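Local coordinates for activator of Hsp90 ATPase homologue 1/2-like C-terminal domain-containing protein (Nitrosomonas europaea, PDB 1XFS) that is of unknown function but belongs to the AHA1 family, whose fold is related to Bet v 1, and may therefore hold a ligand or partner protein, at residues L18-V22 with N23-R27. Residues are numbered along the deposited sequence; the frame is centred on the assembly and turned at random.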
loop_
_atom_site.group_PDB
_atom_site.type_symbol
_atom_site.label_atom_id
_atom_site.label_comp_id
_atom_site.label_asym_id
_atom_site.label_seq_id
_atom_site.Cartn_x
_atom_site.Cartn_y
_atom_site.Cartn_z
ATOM N N LEU A 18 -27.676 4.309 -1.017
ATOM C CA LEU A 18 -28.122 3.959 -2.362
ATOM C C LEU A 18 -29.212 2.899 -2.302
ATOM O O LEU A 18 -29.085 1.915 -1.576
ATOM C CB LEU A 18 -26.960 3.432 -3.211
ATOM C CG LEU A 18 -25.810 4.387 -3.542
ATOM C CD1 LEU A 18 -24.911 4.541 -2.330
ATOM C CD2 LEU A 18 -25.015 3.836 -4.719
ATOM N N ALA A 19 -30.279 3.100 -3.072
ATOM C CA ALA A 19 -31.393 2.157 -3.102
ATOM C C ALA A 19 -31.095 1.023 -4.077
ATOM O O ALA A 19 -31.858 0.760 -5.009
ATOM C CB ALA A 19 -32.672 2.879 -3.503
ATOM N N VAL A 20 -29.971 0.355 -3.837
ATOM C CA VAL A 20 -29.508 -0.747 -4.658
ATOM C C VAL A 20 -28.851 -1.762 -3.728
ATOM O O VAL A 20 -28.230 -1.387 -2.735
ATOM C CB VAL A 20 -28.465 -0.248 -5.691
ATOM C CG1 VAL A 20 -27.834 -1.413 -6.423
ATOM C CG2 VAL A 20 -29.135 0.703 -6.673
ATOM N N PRO A 21 -29.003 -3.063 -4.022
ATOM C CA PRO A 21 -28.410 -4.124 -3.197
ATOM C C PRO A 21 -26.880 -4.069 -3.212
ATOM O O PRO A 21 -26.279 -3.619 -4.185
ATOM C CB PRO A 21 -28.960 -5.400 -3.834
ATOM C CG PRO A 21 -29.094 -5.008 -5.270
ATOM C CD PRO A 21 -29.726 -3.644 -5.165
ATOM N N VAL A 22 -26.267 -4.545 -2.135
ATOM C CA VAL A 22 -24.816 -4.518 -1.991
ATOM C C VAL A 22 -24.060 -5.282 -3.069
ATOM O O VAL A 22 -22.960 -4.881 -3.463
ATOM C CB VAL A 22 -24.382 -5.049 -0.600
ATOM C CG1 VAL A 22 -24.657 -6.553 -0.495
ATOM C CG2 VAL A 22 -22.911 -4.752 -0.364
ATOM N N ASN A 23 -24.634 -6.381 -3.548
ATOM C CA ASN A 23 -23.968 -7.168 -4.582
ATOM C C ASN A 23 -23.807 -6.345 -5.858
ATOM O O ASN A 23 -22.764 -6.398 -6.511
ATOM C CB ASN A 23 -24.747 -8.463 -4.865
ATOM C CG ASN A 23 -26.119 -8.210 -5.461
ATOM O OD1 ASN A 23 -26.937 -7.490 -4.893
ATOM N ND2 ASN A 23 -26.377 -8.812 -6.617
ATOM N N LEU A 24 -24.832 -5.570 -6.205
ATOM C CA LEU A 24 -24.769 -4.740 -7.404
ATOM C C LEU A 24 -23.805 -3.575 -7.235
ATOM O O LEU A 24 -23.050 -3.252 -8.148
ATOM C CB LEU A 24 -26.154 -4.208 -7.763
ATOM C CG LEU A 24 -27.157 -5.245 -8.255
ATOM C CD1 LEU A 24 -28.455 -4.534 -8.611
ATOM C CD2 LEU A 24 -26.604 -5.985 -9.468
ATOM N N VAL A 25 -23.841 -2.939 -6.066
ATOM C CA VAL A 25 -22.954 -1.819 -5.792
ATOM C C VAL A 25 -21.512 -2.294 -5.909
ATOM O O VAL A 25 -20.663 -1.614 -6.500
ATOM C CB VAL A 25 -23.190 -1.244 -4.378
ATOM C CG1 VAL A 25 -22.162 -0.156 -4.069
ATOM C CG2 VAL A 25 -24.600 -0.671 -4.288
ATOM N N TRP A 26 -21.237 -3.471 -5.362
ATOM C CA TRP A 26 -19.889 -4.011 -5.427
ATOM C C TRP A 26 -19.442 -4.179 -6.870
ATOM O O TRP A 26 -18.305 -3.870 -7.200
ATOM C CB TRP A 26 -19.809 -5.349 -4.696
ATOM C CG TRP A 26 -18.420 -5.924 -4.685
ATOM C CD1 TRP A 26 -17.962 -6.982 -5.413
ATOM C CD2 TRP A 26 -17.310 -5.469 -3.896
ATOM N NE1 TRP A 26 -16.633 -7.222 -5.123
ATOM C CE2 TRP A 26 -16.212 -6.307 -4.193
ATOM C CE3 TRP A 26 -17.140 -4.436 -2.961
ATOM C CZ2 TRP A 26 -14.957 -6.147 -3.589
ATOM C CZ3 TRP A 26 -15.885 -4.276 -2.356
ATOM C CH2 TRP A 26 -14.816 -5.130 -2.676
ATOM N N ARG A 27 -20.328 -4.666 -7.732
ATOM C CA ARG A 27 -19.953 -4.837 -9.128
ATOM C C ARG A 27 -19.662 -3.479 -9.764
ATOM O O ARG A 27 -18.736 -3.339 -10.569
ATOM C CB ARG A 27 -21.051 -5.566 -9.903
ATOM C CG ARG A 27 -21.259 -7.000 -9.436
ATOM C CD ARG A 27 -22.330 -7.697 -10.254
ATOM N NE ARG A 27 -21.969 -7.742 -11.665
ATOM C CZ ARG A 27 -22.738 -8.260 -12.619
ATOM N NH1 ARG A 27 -23.917 -8.780 -12.313
ATOM N NH2 ARG A 27 -22.323 -8.262 -13.880
#
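P21 and L24 meet at the start of helix 22-30, where the chain leaves strand 11-18 and turns into its first helical coil. The puckered proline ring lies obliquely across the tip of the leucine: P21 CG presses on L24 CD1 at 3.4 Å, tight for two carbons. On the same face of the ring, toward its CB-CG edge, comes the side-chain oxygen of N23, with P21 CB 3.1 Å from N23 OD1. A chi1 of 65°, with CG between the backbone N and carbonyl carbon, turns the N23 amide back toward the proline, its OD1 end facing the ring.

V20 supplies the second bump. Its CG1, anti to the backbone N, fits between L24 and V25, touching L24 CB at 3.5 Å and V25 CG2 at 3.9 Å. V20 and L24 cross at about a right angle. L164 and K165 of helix 149-167 also touch V20, while V25 reaches T127 and L120 of the sheet; L164 and L120 are the apolar neighbours among these.

P21 is the N-cap residue. Its carbonyl oxygen takes a nearly straight bond from V25 N (3.2 Å, 165°), lying in the carbonyl plane, and a weak one from L24 N. One residue on, V22 O receives W26 N at 2.9 Å, with the donor tilted 27° from the carbonyl plane.

The chemistry is thus divided: the carbonyls of P21 and V22 take the amides of V25 and W26, and that of L24 weakly, while carbon-to-carbon packing holds the incoming loop against the helix. Together they fix the turn from strand 11-18 to the helix without any side-chain hydrogen bond between the two segments.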